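Local coordinates for putative hemin storage protein (Bordetella bronchiseptica, PDB 6AU1), which cleaves deacetylated poly-beta-1,6-N-acetylglucosamine, a biofilm polysaccharide, by means of the glycoside hydrolase domain that makes up this chain, at residues 194-197 with 198-202; 243-246 with 247-251; 210-213 with 214-217; 284-287 with 288-292. One frame throughout, in Å; residues are numbered along the deposited sequence.

In the fold
All four contacts are short helical turns of one TIM-barrel-type domain. Interactions 1 and 3 lie on helix 195-223, their centres about 23 Å apart: interaction 1 is its capped start at the surface, where polar side chains line the solvent side and Trp-201 turns inward, whereas interaction 3 is a partly buried middle section with an aromatic-aliphatic pair. Interaction 2, the most buried, is an irregular turn after helix 238-241; it touches interaction 1 where Ser-202 OG packs on Ala-247 CA. Interaction 4 closes helix 277-290, with a valine and leucine side against strand 297-305 and a polar, hydrated side. A cap, a tryptophan-covered turn and a Schellman end contrast with the regular bonding of interaction 3.

Interaction 1: residues 194-197 with 198-202; sequences DPKL and AQQWS
Leu-197 O and Trp-201 N meet at 2.8 Å in the tighter half of this helix start, and three residues earlier Asp-194 O takes Ala-198 N at the same 2.8 Å, almost in line with its carbonyl bond. Trp-201 CB rests 3.3 Å from Leu-197 O, and with chi1 at -174° the indole swings away from its own amide nitrogen, onto helix 188-193 and into an edge-to-face pairing with Tyr-179. Leu-197 leans on Leu-184 and Pro-185. The solvent side is looser. There the extended chains of Lys-196 and Gln-200 pass each other at a slant, with Lys-196 CE 3.7 Å from Gln-200 NE2, while the other end of the same carboxamide, Gln-200 OE1, lies 3.8 Å from Leu-197 CD2. The amide therefore spans two neighbours through van der Waals contact, and both Lys-196 and Gln-200 are exposed. At the N-terminal end, Asp-194 OD1 accepts Lys-196 N at 2.9 Å and, weakly, Leu-197 N at 3.3 Å, tying down two amides of the first turn. An aspartate N-cap followed by a proline as the first helical residue is a classic way for a helix to begin, here helix 195-223.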
ATOM      1  N   ASP A 194     -30.763  -6.127   2.462  1.00 22.40           N
ATOM      2  CA  ASP A 194     -31.394  -4.818   2.622  1.00 22.71           C
ATOM      3  C   ASP A 194     -30.438  -3.723   2.142  1.00 23.11           C
ATOM      4  O   ASP A 194     -29.411  -3.472   2.769  1.00 22.10           O
ATOM      5  CB  ASP A 194     -31.790  -4.614   4.091  1.00 26.13           C
ATOM      6  CG  ASP A 194     -32.507  -3.295   4.352  1.00 27.99           C
ATOM      7  OD1 ASP A 194     -32.152  -2.248   3.764  1.00 30.16           O
ATOM      8  OD2 ASP A 194     -33.430  -3.303   5.187  1.00 27.06           O
ATOM      9  N   PRO A 195     -30.779  -3.063   1.025  1.00 25.49           N
ATOM     10  CA  PRO A 195     -29.879  -2.087   0.397  1.00 25.44           C
ATOM     11  C   PRO A 195     -29.430  -0.989   1.356  1.00 27.50           C
ATOM     12  O   PRO A 195     -28.295  -0.526   1.249  1.00 26.43           O
ATOM     13  CB  PRO A 195     -30.729  -1.499  -0.734  1.00 28.10           C
ATOM     14  CG  PRO A 195     -31.777  -2.510  -0.997  1.00 35.57           C
ATOM     15  CD  PRO A 195     -32.060  -3.172   0.310  1.00 27.66           C
ATOM     16  N   LYS A 196     -30.298  -0.580   2.277  1.00 27.52           N
ATOM     17  CA  LYS A 196     -29.921   0.464   3.227  1.00 27.62           C
ATOM     18  C   LYS A 196     -28.888  -0.064   4.223  1.00 24.96           C
ATOM     19  O   LYS A 196     -27.861   0.575   4.457  1.00 25.61           O
ATOM     20  CB  LYS A 196     -31.145   1.005   3.963  1.00 32.21           C
ATOM     21  CG  LYS A 196     -30.820   2.168   4.880  1.00 38.59           C
ATOM     22  CD  LYS A 196     -32.079   2.817   5.444  1.00 51.99           C
ATOM     23  CE  LYS A 196     -31.737   4.031   6.303  1.00 57.12           C
ATOM     24  NZ  LYS A 196     -32.949   4.744   6.793  1.00 65.26           N
ATOM     25  N   LEU A 197     -29.153  -1.233   4.799  1.00 24.06           N
ATOM     26  CA  LEU A 197     -28.180  -1.871   5.692  1.00 22.19           C
ATOM     27  C   LEU A 197     -26.864  -2.164   4.973  1.00 21.82           C
ATOM     28  O   LEU A 197     -25.782  -1.990   5.547  1.00 19.66           O
ATOM     29  CB  LEU A 197     -28.736  -3.170   6.269  1.00 22.26           C
ATOM     30  CG  LEU A 197     -30.019  -3.084   7.100  1.00 25.30           C
ATOM     31  CD1 LEU A 197     -30.323  -4.422   7.747  1.00 28.65           C
ATOM     32  CD2 LEU A 197     -29.912  -1.983   8.147  1.00 26.97           C
ATOM     33  N   ALA A 198     -26.953  -2.607   3.719  1.00 19.88           N
ATOM     34  CA  ALA A 198     -25.754  -2.987   2.971  1.00 19.60           C
ATOM     35  C   ALA A 198     -24.842  -1.784   2.766  1.00 20.86           C
ATOM     36  O   ALA A 198     -23.612  -1.889   2.882  1.00 20.37           O
ATOM     37  CB  ALA A 198     -26.127  -3.602   1.627  1.00 20.54           C
ATOM     38  N   GLN A 199     -25.454  -0.645   2.458  1.00 20.17           N
ATOM     39  CA  GLN A 199     -24.726   0.615   2.299  1.00 21.24           C
ATOM     40  C   GLN A 199     -24.059   1.048   3.605  1.00 23.58           C
ATOM     41  O   GLN A 199     -22.897   1.463   3.614  1.00 23.31           O
ATOM     42  CB  GLN A 199     -25.676   1.713   1.796  1.00 23.78           C
ATOM     43  CG  GLN A 199     -25.209   3.135   2.065  1.00 50.67           C
ATOM     44  CD  GLN A 199     -24.044   3.545   1.188  1.00 66.63           C
ATOM     45  OE1 GLN A 199     -23.739   2.887   0.194  1.00 73.85           O
ATOM     46  NE2 GLN A 199     -23.383   4.642   1.555  1.00 72.33           N
ATOM     47  N   GLN A 200     -24.793   0.952   4.707  1.00 21.50           N
ATOM     48  CA  GLN A 200     -24.262   1.341   6.012  1.00 20.97           C
ATOM     49  C   GLN A 200     -23.106   0.447   6.412  1.00 21.75           C
ATOM     50  O   GLN A 200     -22.107   0.903   6.984  1.00 20.34           O
ATOM     51  CB  GLN A 200     -25.362   1.283   7.075  1.00 21.99           C
ATOM     52  CG  GLN A 200     -26.414   2.363   6.912  1.00 27.60           C
ATOM     53  CD  GLN A 200     -27.606   2.135   7.816  1.00 39.43           C
ATOM     54  OE1 GLN A 200     -27.686   1.117   8.507  1.00 41.31           O
ATOM     55  NE2 GLN A 200     -28.534   3.082   7.823  1.00 43.76           N
ATOM     56  N   TRP A 201     -23.250  -0.836   6.105  1.00 17.67           N
ATOM     57  CA  TRP A 201     -22.227  -1.824   6.416  1.00 17.46           C
ATOM     58  C   TRP A 201     -20.950  -1.565   5.618  1.00 17.32           C
ATOM     59  O   TRP A 201     -19.840  -1.592   6.179  1.00 17.14           O
ATOM     60  CB  TRP A 201     -22.768  -3.229   6.140  1.00 15.42           C
ATOM     61  CG  TRP A 201     -21.849  -4.355   6.555  1.00 14.29           C
ATOM     62  CD1 TRP A 201     -21.247  -4.520   7.767  1.00 16.72           C
ATOM     63  CD2 TRP A 201     -21.481  -5.491   5.762  1.00 15.44           C
ATOM     64  NE1 TRP A 201     -20.502  -5.680   7.769  1.00 16.20           N
ATOM     65  CE2 TRP A 201     -20.634  -6.295   6.552  1.00 16.87           C
ATOM     66  CE3 TRP A 201     -21.791  -5.907   4.462  1.00 16.00           C
ATOM     67  CZ2 TRP A 201     -20.082  -7.490   6.082  1.00 17.69           C
ATOM     68  CZ3 TRP A 201     -21.232  -7.092   3.988  1.00 17.18           C
ATOM     69  CH2 TRP A 201     -20.395  -7.872   4.800  1.00 19.09           C
ATOM     70  N   SER A 202     -21.102  -1.306   4.319  1.00 15.59           N
ATOM     71  CA  SER A 202     -19.961  -0.968   3.470  1.00 17.11           C
ATOM     72  C   SER A 202     -19.200   0.239   4.019  1.00 20.23           C
ATOM     73  O   SER A 202     -17.981   0.180   4.190  1.00 17.32           O
ATOM     74  CB  SER A 202     -20.410  -0.692   2.033  1.00 17.97           C
ATOM     75  OG  SER A 202     -19.323  -0.225   1.245  1.00 19.84           O
TER

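Interaction 2: residues 243-246 with 247-251; sequences PVSE and AWYGQ
Glu-246 O is gripped by two backbone donors, Gly-250 N at 3.0 Å and Tyr-249 N at 3.3 Å, both approaching from the same face of the carbonyl. The first bond is the straighter and less tilted; Tyr-249 N stands well above the plane. Gly-250 has a positive phi of 73°, a conformation that favours glycine, and with it the chain leaves this short, weakly bonded helix. Earlier in the turn the pattern is of 3-10 type: Ala-247 N bonds to Val-244 O, and Trp-248 N to Ser-245 O at 3.0 Å.

Trp-248 has CG between its backbone N and carbonyl carbon (chi1 55°), and this folds the indole back over the preceding residues. Ser-245 CA sits over one face of its six-membered ring, 3.5 Å from the centroid, as a CH-pi contact, with Ser-245 CB 3.4 Å from Trp-248 CZ2. At the far end of the indole, Val-244 CG1 reaches Trp-248 CH2 at 4.1 Å. The Tyr-249 ring instead turns its edge to Ser-245 O, which lies in the ring plane 3.3 Å from CD1.

The turn follows helix 238-241 and packs on helix 195-223 through Ala-247 on Ser-202 and Glu-246 on Ile-206. Gln-251 O is buried without a polar partner in the model and lies against the Glu-246 chain. The contact thus relies on backbone bonds and carbon-to-ring packing, while the polar ends of Ser-245, Glu-246, Tyr-249 and Gln-251 bond to Asp-242, Lys-203, Gln-238 and Tyr-236 respectively, the glutamate by a salt bridge.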
ATOM      1  N   PRO A 243     -17.752   4.026  -7.988  1.00 23.76           N
ATOM      2  CA  PRO A 243     -17.839   4.048  -6.525  1.00 25.63           C
ATOM      3  C   PRO A 243     -18.785   3.017  -5.912  1.00 25.27           C
ATOM      4  O   PRO A 243     -18.655   2.764  -4.722  1.00 24.13           O
ATOM      5  CB  PRO A 243     -18.319   5.471  -6.236  1.00 29.12           C
ATOM      6  CG  PRO A 243     -17.734   6.267  -7.357  1.00 30.96           C
ATOM      7  CD  PRO A 243     -17.907   5.375  -8.560  1.00 30.11           C
ATOM      8  N   VAL A 244     -19.697   2.426  -6.679  1.00 23.89           N
ATOM      9  CA  VAL A 244     -20.517   1.353  -6.120  1.00 22.74           C
ATOM     10  C   VAL A 244     -19.611   0.223  -5.607  1.00 23.61           C
ATOM     11  O   VAL A 244     -19.950  -0.462  -4.637  1.00 21.88           O
ATOM     12  CB  VAL A 244     -21.521   0.785  -7.137  1.00 32.99           C
ATOM     13  CG1 VAL A 244     -20.803   0.141  -8.299  1.00 37.68           C
ATOM     14  CG2 VAL A 244     -22.431  -0.232  -6.466  1.00 32.65           C
ATOM     15  N   SER A 245     -18.454   0.061  -6.244  1.00 21.58           N
ATOM     16  CA  SER A 245     -17.521  -1.022  -5.920  1.00 20.90           C
ATOM     17  C   SER A 245     -16.847  -0.851  -4.565  1.00 18.07           C
ATOM     18  O   SER A 245     -16.149  -1.758  -4.112  1.00 18.21           O
ATOM     19  CB  SER A 245     -16.450  -1.157  -7.007  1.00 20.35           C
ATOM     20  OG  SER A 245     -15.556  -0.055  -7.014  1.00 20.26           O
ATOM     21  N   GLU A 246     -17.050   0.297  -3.914  1.00 18.19           N
ATOM     22  CA  GLU A 246     -16.647   0.449  -2.510  1.00 18.20           C
ATOM     23  C   GLU A 246     -17.135  -0.719  -1.673  1.00 18.90           C
ATOM     24  O   GLU A 246     -16.448  -1.171  -0.760  1.00 18.90           O
ATOM     25  CB  GLU A 246     -17.192   1.747  -1.916  1.00 19.86           C
ATOM     26  CG  GLU A 246     -16.522   3.001  -2.459  1.00 19.92           C
ATOM     27  CD  GLU A 246     -17.092   4.261  -1.844  1.00 30.98           C
ATOM     28  OE1 GLU A 246     -17.845   4.149  -0.852  1.00 29.10           O
ATOM     29  OE2 GLU A 246     -16.778   5.361  -2.350  1.00 30.28           O
ATOM     30  N   ALA A 247     -18.333  -1.205  -1.991  1.00 17.99           N
ATOM     31  CA  ALA A 247     -18.936  -2.298  -1.236  1.00 18.82           C
ATOM     32  C   ALA A 247     -18.128  -3.599  -1.267  1.00 22.57           C
ATOM     33  O   ALA A 247     -18.253  -4.405  -0.347  1.00 20.57           O
ATOM     34  CB  ALA A 247     -20.352  -2.562  -1.739  1.00 22.87           C
ATOM     35  N   TRP A 248     -17.314  -3.832  -2.297  1.00 18.09           N
ATOM     36  CA  TRP A 248     -16.531  -5.071  -2.279  1.00 18.58           C
ATOM     37  C   TRP A 248     -15.025  -4.827  -2.306  1.00 18.33           C
ATOM     38  O   TRP A 248     -14.244  -5.753  -2.530  1.00 16.46           O
ATOM     39  CB  TRP A 248     -16.954  -6.026  -3.415  1.00 19.85           C
ATOM     40  CG  TRP A 248     -16.928  -5.489  -4.808  1.00 19.81           C
ATOM     41  CD1 TRP A 248     -15.867  -5.503  -5.675  1.00 20.08           C
ATOM     42  CD2 TRP A 248     -18.019  -4.882  -5.518  1.00 20.52           C
ATOM     43  NE1 TRP A 248     -16.233  -4.933  -6.875  1.00 22.46           N
ATOM     44  CE2 TRP A 248     -17.548  -4.546  -6.803  1.00 22.63           C
ATOM     45  CE3 TRP A 248     -19.346  -4.585  -5.186  1.00 25.84           C
ATOM     46  CZ2 TRP A 248     -18.359  -3.930  -7.760  1.00 24.58           C
ATOM     47  CZ3 TRP A 248     -20.146  -3.967  -6.135  1.00 28.39           C
ATOM     48  CH2 TRP A 248     -19.645  -3.644  -7.406  1.00 25.48           C
ATOM     49  N   TYR A 249     -14.629  -3.585  -2.036  1.00 14.45           N
ATOM     50  CA  TYR A 249     -13.222  -3.253  -1.807  1.00 13.12           C
ATOM     51  C   TYR A 249     -12.922  -2.835  -0.368  1.00 15.12           C
ATOM     52  O   TYR A 249     -11.820  -3.066   0.121  1.00 14.43           O
ATOM     53  CB  TYR A 249     -12.774  -2.128  -2.747  1.00 14.00           C
ATOM     54  CG  TYR A 249     -12.324  -2.586  -4.117  1.00 15.26           C
ATOM     55  CD1 TYR A 249     -13.248  -2.845  -5.122  1.00 18.23           C
ATOM     56  CD2 TYR A 249     -10.965  -2.736  -4.411  1.00 15.04           C
ATOM     57  CE1 TYR A 249     -12.843  -3.251  -6.383  1.00 20.83           C
ATOM     58  CE2 TYR A 249     -10.547  -3.132  -5.675  1.00 15.46           C
ATOM     59  CZ  TYR A 249     -11.486  -3.383  -6.655  1.00 16.82           C
ATOM     60  OH  TYR A 249     -11.089  -3.789  -7.912  1.00 17.21           O
ATOM     61  N   GLY A 250     -13.865  -2.177   0.297  1.00 15.30           N
ATOM     62  CA  GLY A 250     -13.583  -1.679   1.636  1.00 15.96           C
ATOM     63  C   GLY A 250     -12.642  -0.481   1.596  1.00 15.94           C
ATOM     64  O   GLY A 250     -11.932  -0.197   2.566  1.00 16.10           O
ATOM     65  N   GLN A 251     -12.649   0.219   0.464  1.00 15.46           N
ATOM     66  CA  GLN A 251     -11.855   1.435   0.268  1.00 15.73           C
ATOM     67  C   GLN A 251     -12.720   2.488  -0.407  1.00 17.29           C
ATOM     68  O   GLN A 251     -13.674   2.145  -1.090  1.00 18.12           O
ATOM     69  CB  GLN A 251     -10.622   1.162  -0.592  1.00 13.37           C
ATOM     70  CG  GLN A 251      -9.723   0.032  -0.106  1.00 13.33           C
ATOM     71  CD  GLN A 251      -8.490  -0.108  -0.970  1.00 16.04           C
ATOM     72  OE1 GLN A 251      -8.462   0.357  -2.103  1.00 16.00           O
ATOM     73  NE2 GLN A 251      -7.458  -0.752  -0.437  1.00 16.12           N
TER

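Interaction 3: residues 210-213 with 214-217; sequences IDFT and MHLR
Ile-210 O accepts two hydrogen bonds, from Met-214 N at 2.9 Å, in the carbonyl plane, and from Thr-213 OG1 at 2.7 Å, tilted out of it. The threonine hydroxyl, placed between its own backbone N and carbonyl carbon (chi1 65°), turns back toward the previous turn and also bonds to Tyr-260. Regular helical bonds carry the rest of the backbone, among them Arg-217 N to Thr-213 O at 2.9 Å.

Apolar contact centres on Phe-212 and Leu-216. Leu-216 CD1 lies over one face of the phenyl ring, 4.2 Å from its centroid and 24° off the normal, a CH-pi contact set toward the rim near CE2. Both side chains press on Ile-141 of helix 135-151. On another side Met-214, bent at chi2 and chi3, curls back until CE is 3.6 Å from Thr-213 OG1, and Ile-210 CG2 approaches Met-214 CG at 4.4 Å.

Among polar side chains, His-215 NE2 bonds to Ser-142, and Arg-217 NH2 to the carbonyl of Met-229. Carbon surfaces thus join this section of helix 195-223 to helix 135-151 on one side and to helix 253-259 and Tyr-260 on another, while hydroxyl, imidazole and guanidinium groups anchor it at discrete points.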
ATOM      1  N   ILE A 210      -9.928   2.375   8.186  1.00 14.29           N
ATOM      2  CA  ILE A 210      -9.228   3.653   8.297  1.00 15.98           C
ATOM      3  C   ILE A 210      -8.857   3.947   9.751  1.00 21.40           C
ATOM      4  O   ILE A 210      -7.722   4.343  10.043  1.00 18.16           O
ATOM      5  CB  ILE A 210     -10.062   4.807   7.735  1.00 14.47           C
ATOM      6  CG1 ILE A 210     -10.185   4.672   6.209  1.00 14.83           C
ATOM      7  CG2 ILE A 210      -9.442   6.152   8.116  1.00 19.25           C
ATOM      8  CD1 ILE A 210     -11.207   5.645   5.561  1.00 16.81           C
ATOM      9  N   ASP A 211      -9.812   3.744  10.659  1.00 19.16           N
ATOM     10  CA  ASP A 211      -9.569   3.995  12.075  1.00 20.33           C
ATOM     11  C   ASP A 211      -8.444   3.104  12.581  1.00 19.27           C
ATOM     12  O   ASP A 211      -7.616   3.543  13.390  1.00 17.66           O
ATOM     13  CB  ASP A 211     -10.840   3.776  12.898  1.00 22.54           C
ATOM     14  CG  ASP A 211     -11.842   4.895  12.720  1.00 31.14           C
ATOM     15  OD1 ASP A 211     -11.451   5.960  12.186  1.00 29.12           O
ATOM     16  OD2 ASP A 211     -13.016   4.715  13.116  1.00 30.48           O
ATOM     17  N   PHE A 212      -8.407   1.863  12.097  1.00 14.41           N
ATOM     18  CA  PHE A 212      -7.342   0.942  12.487  1.00 12.81           C
ATOM     19  C   PHE A 212      -5.995   1.490  12.036  1.00 18.59           C
ATOM     20  O   PHE A 212      -5.025   1.479  12.815  1.00 16.87           O
ATOM     21  CB  PHE A 212      -7.573  -0.456  11.901  1.00 13.17           C
ATOM     22  CG  PHE A 212      -6.528  -1.461  12.302  1.00 15.42           C
ATOM     23  CD1 PHE A 212      -6.217  -1.664  13.640  1.00 16.33           C
ATOM     24  CD2 PHE A 212      -5.857  -2.199  11.339  1.00 15.44           C
ATOM     25  CE1 PHE A 212      -5.251  -2.598  14.009  1.00 15.50           C
ATOM     26  CE2 PHE A 212      -4.892  -3.138  11.692  1.00 18.25           C
ATOM     27  CZ  PHE A 212      -4.590  -3.340  13.030  1.00 16.96           C
ATOM     28  N   THR A 213      -5.922   1.987  10.800  1.00 14.57           N
ATOM     29  CA  THR A 213      -4.650   2.559  10.344  1.00 15.22           C
ATOM     30  C   THR A 213      -4.300   3.819  11.129  1.00 17.05           C
ATOM     31  O   THR A 213      -3.129   4.122  11.298  1.00 16.46           O
ATOM     32  CB  THR A 213      -4.627   2.882   8.832  1.00 13.68           C
ATOM     33  OG1 THR A 213      -5.577   3.908   8.520  1.00 16.10           O
ATOM     34  CG2 THR A 213      -4.884   1.609   7.998  1.00 14.34           C
ATOM     35  N   MET A 214      -5.296   4.549  11.627  1.00 17.84           N
ATOM     36  CA  MET A 214      -4.993   5.733  12.444  1.00 18.51           C
ATOM     37  C   MET A 214      -4.430   5.315  13.801  1.00 20.85           C
ATOM     38  O   MET A 214      -3.604   6.019  14.373  1.00 19.58           O
ATOM     39  CB  MET A 214      -6.229   6.604  12.633  1.00 21.81           C
ATOM     40  CG  MET A 214      -6.744   7.249  11.348  1.00 23.37           C
ATOM     41  SD  MET A 214      -5.533   8.366  10.592  1.00 27.63           S
ATOM     42  CE  MET A 214      -4.923   7.337   9.264  1.00 26.03           C
ATOM     43  N   HIS A 215      -4.890   4.172  14.312  1.00 19.22           N
ATOM     44  CA  HIS A 215      -4.331   3.578  15.531  1.00 20.01           C
ATOM     45  C   HIS A 215      -2.858   3.222  15.319  1.00 17.58           C
ATOM     46  O   HIS A 215      -2.013   3.539  16.160  1.00 18.13           O
ATOM     47  CB  HIS A 215      -5.143   2.335  15.936  1.00 18.40           C
ATOM     48  CG  HIS A 215      -4.516   1.505  17.020  1.00 19.95           C
ATOM     49  ND1 HIS A 215      -4.494   1.891  18.343  1.00 23.03           N
ATOM     50  CD2 HIS A 215      -3.919   0.287  16.976  1.00 18.21           C
ATOM     51  CE1 HIS A 215      -3.895   0.958  19.064  1.00 25.47           C
ATOM     52  NE2 HIS A 215      -3.542  -0.028  18.258  1.00 22.91           N
ATOM     53  N   LEU A 216      -2.560   2.581  14.189  1.00 17.94           N
ATOM     54  CA  LEU A 216      -1.180   2.210  13.846  1.00 16.34           C
ATOM     55  C   LEU A 216      -0.308   3.451  13.684  1.00 16.57           C
ATOM     56  O   LEU A 216       0.833   3.492  14.153  1.00 18.17           O
ATOM     57  CB  LEU A 216      -1.148   1.370  12.567  1.00 15.76           C
ATOM     58  CG  LEU A 216      -1.940   0.058  12.666  1.00 15.65           C
ATOM     59  CD1 LEU A 216      -1.990  -0.642  11.321  1.00 14.07           C
ATOM     60  CD2 LEU A 216      -1.326  -0.847  13.749  1.00 15.21           C
ATOM     61  N   ARG A 217      -0.844   4.466  13.016  1.00 15.61           N
ATOM     62  CA  ARG A 217      -0.139   5.743  12.918  1.00 17.78           C
ATOM     63  C   ARG A 217       0.239   6.294  14.289  1.00 23.22           C
ATOM     64  O   ARG A 217       1.366   6.764  14.500  1.00 23.39           O
ATOM     65  CB  ARG A 217      -0.998   6.768  12.181  1.00 18.49           C
ATOM     66  CG  ARG A 217      -0.356   8.145  12.117  1.00 23.07           C
ATOM     67  CD  ARG A 217      -1.377   9.193  11.746  1.00 33.39           C
ATOM     68  NE  ARG A 217      -0.722  10.328  11.112  1.00 47.77           N
ATOM     69  CZ  ARG A 217      -1.362  11.381  10.622  1.00 55.91           C
ATOM     70  NH1 ARG A 217      -2.685  11.450  10.704  1.00 61.38           N
ATOM     71  NH2 ARG A 217      -0.675  12.362  10.048  1.00 51.78           N
TER

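Interaction 4: residues 284-287 with 288-292; sequences LVAA and VARQK
The guanidinium of Arg-290 lies flat against its own helix, with Ala-286 O over one face, 3.3 Å above the plane and toward the rim. The nearest nitrogen, Arg-290 NH1, is 3.4 Å from Ala-286 O, but the angle is too poor for a hydrogen bond; that carbonyl is instead used by Arg-290 N at 2.9 Å. A bend at chi3 (-66°) folds the chain back, and Arg-290 NH2 comes to within 4.1 Å of Ala-286 CB. Small alanines at 286 and 287 border the folded group.

Beyond Arg-290 the helix ends in a Schellman motif. Lys-292, with positive phi, is the C-prime residue; its N returns to Ala-289 O at 2.8 Å, and the next amide along the chain bonds to Val-288 O. Gln-291 N makes a weak bond to Ala-287 O. A water lies closer to that carbonyl, donating to it at 2.8 Å and accepting from Gln-291 NE2, so the glutamine side chain, bent at chi2, completes a water bridge across the last turn.

Leu-284, Val-285 and Val-288 form the inward, apolar side and all pack on Phe-299 of strand 297-305, as expected of an outer helix in a TIM barrel. Leu-284 and Val-288 also meet Val-240 of helix 238-241.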
ATOM      1  N   LEU A 284      -9.844   8.548 -14.869  1.00 21.35           N
ATOM      2  CA  LEU A 284      -9.406   8.427 -13.479  1.00 20.68           C
ATOM      3  C   LEU A 284      -9.103   9.806 -12.892  1.00 22.86           C
ATOM      4  O   LEU A 284      -9.548  10.129 -11.791  1.00 23.01           O
ATOM      5  CB  LEU A 284      -8.176   7.520 -13.363  1.00 22.42           C
ATOM      6  CG  LEU A 284      -7.736   7.182 -11.929  1.00 19.35           C
ATOM      7  CD1 LEU A 284      -8.712   6.220 -11.272  1.00 20.51           C
ATOM      8  CD2 LEU A 284      -6.336   6.604 -11.940  1.00 19.00           C
ATOM      9  N   VAL A 285      -8.363  10.620 -13.638  1.00 22.08           N
ATOM     10  CA  VAL A 285      -8.039  11.974 -13.190  1.00 22.07           C
ATOM     11  C   VAL A 285      -9.306  12.814 -12.994  1.00 24.12           C
ATOM     12  O   VAL A 285      -9.439  13.523 -11.994  1.00 24.88           O
ATOM     13  CB  VAL A 285      -7.091  12.681 -14.189  1.00 21.99           C
ATOM     14  CG1 VAL A 285      -6.910  14.132 -13.815  1.00 23.62           C
ATOM     15  CG2 VAL A 285      -5.744  11.967 -14.207  1.00 25.40           C
ATOM     16  N   ALA A 286     -10.239  12.715 -13.938  1.00 24.69           N
ATOM     17  CA  ALA A 286     -11.496  13.454 -13.848  1.00 27.31           C
ATOM     18  C   ALA A 286     -12.255  13.074 -12.585  1.00 27.39           C
ATOM     19  O   ALA A 286     -12.842  13.930 -11.920  1.00 28.15           O
ATOM     20  CB  ALA A 286     -12.356  13.201 -15.075  1.00 29.81           C
ATOM     21  N   ALA A 287     -12.245  11.782 -12.261  1.00 26.70           N
ATOM     22  CA  ALA A 287     -12.934  11.294 -11.069  1.00 27.83           C
ATOM     23  C   ALA A 287     -12.316  11.877  -9.806  1.00 24.11           C
ATOM     24  O   ALA A 287     -13.030  12.293  -8.893  1.00 25.89           O
ATOM     25  CB  ALA A 287     -12.910   9.764 -11.016  1.00 23.17           C
ATOM     26  N   VAL A 288     -10.985  11.895  -9.756  1.00 20.83           N
ATOM     27  CA  VAL A 288     -10.276  12.452  -8.611  1.00 21.87           C
ATOM     28  C   VAL A 288     -10.548  13.954  -8.494  1.00 25.38           C
ATOM     29  O   VAL A 288     -10.809  14.464  -7.401  1.00 24.68           O
ATOM     30  CB  VAL A 288      -8.761  12.189  -8.714  1.00 23.10           C
ATOM     31  CG1 VAL A 288      -8.020  12.887  -7.589  1.00 20.65           C
ATOM     32  CG2 VAL A 288      -8.502  10.691  -8.668  1.00 21.95           C
ATOM     33  N   ALA A 289     -10.501  14.653  -9.623  1.00 23.64           N
ATOM     34  CA  ALA A 289     -10.790  16.088  -9.649  1.00 26.42           C
ATOM     35  C   ALA A 289     -12.196  16.385  -9.129  1.00 32.14           C
ATOM     36  O   ALA A 289     -12.416  17.368  -8.416  1.00 30.69           O
ATOM     37  CB  ALA A 289     -10.625  16.636 -11.057  1.00 31.17           C
ATOM     38  N   ARG A 290     -13.139  15.522  -9.488  1.00 28.83           N
ATOM     39  CA  ARG A 290     -14.538  15.681  -9.103  1.00 31.69           C
ATOM     40  C   ARG A 290     -14.679  15.648  -7.580  1.00 33.49           C
ATOM     41  O   ARG A 290     -15.554  16.302  -7.016  1.00 37.16           O
ATOM     42  CB  ARG A 290     -15.375  14.589  -9.768  1.00 32.37           C
ATOM     43  CG  ARG A 290     -16.873  14.742  -9.683  1.00 44.50           C
ATOM     44  CD  ARG A 290     -17.541  13.861 -10.739  1.00 54.47           C
ATOM     45  NE  ARG A 290     -17.230  14.300 -12.101  1.00 62.07           N
ATOM     46  CZ  ARG A 290     -16.438  13.650 -12.955  1.00 58.05           C
ATOM     47  NH1 ARG A 290     -15.860  12.503 -12.611  1.00 47.16           N
ATOM     48  NH2 ARG A 290     -16.232  14.152 -14.168  1.00 58.84           N
ATOM     49  N   GLN A 291     -13.792  14.903  -6.924  1.00 31.96           N
ATOM     50  CA  GLN A 291     -13.745  14.836  -5.466  1.00 31.70           C
ATOM     51  C   GLN A 291     -12.785  15.875  -4.879  1.00 33.66           C
ATOM     52  O   GLN A 291     -12.490  15.843  -3.684  1.00 36.78           O
ATOM     53  CB  GLN A 291     -13.320  13.432  -5.005  1.00 34.10           C
ATOM     54  CG  GLN A 291     -14.205  12.313  -5.524  1.00 35.81           C
ATOM     55  CD  GLN A 291     -15.638  12.452  -5.063  1.00 42.48           C
ATOM     56  OE1 GLN A 291     -15.902  12.700  -3.887  1.00 48.86           O
ATOM     57  NE2 GLN A 291     -16.577  12.298  -5.991  1.00 44.98           N
ATOM     58  N   LYS A 292     -12.300  16.781  -5.728  1.00 32.47           N
ATOM     59  CA  LYS A 292     -11.331  17.805  -5.332  1.00 34.83           C
ATOM     60  C   LYS A 292     -10.095  17.183  -4.683  1.00 32.75           C
ATOM     61  O   LYS A 292      -9.593  17.677  -3.673  1.00 31.11           O
ATOM     62  CB  LYS A 292     -11.973  18.816  -4.375  1.00 38.73           C
ATOM     63  CG  LYS A 292     -13.287  19.403  -4.865  1.00 43.10           C
ATOM     64  CD  LYS A 292     -13.076  20.383  -6.012  1.00 51.06           C
ATOM     65  CE  LYS A 292     -14.402  21.017  -6.438  1.00 59.75           C
ATOM     66  NZ  LYS A 292     -14.238  22.027  -7.523  1.00 65.97           N
TER
HETATM   67  O   HOH W   1     -15.527  11.143  -8.476  1.00 28.16           O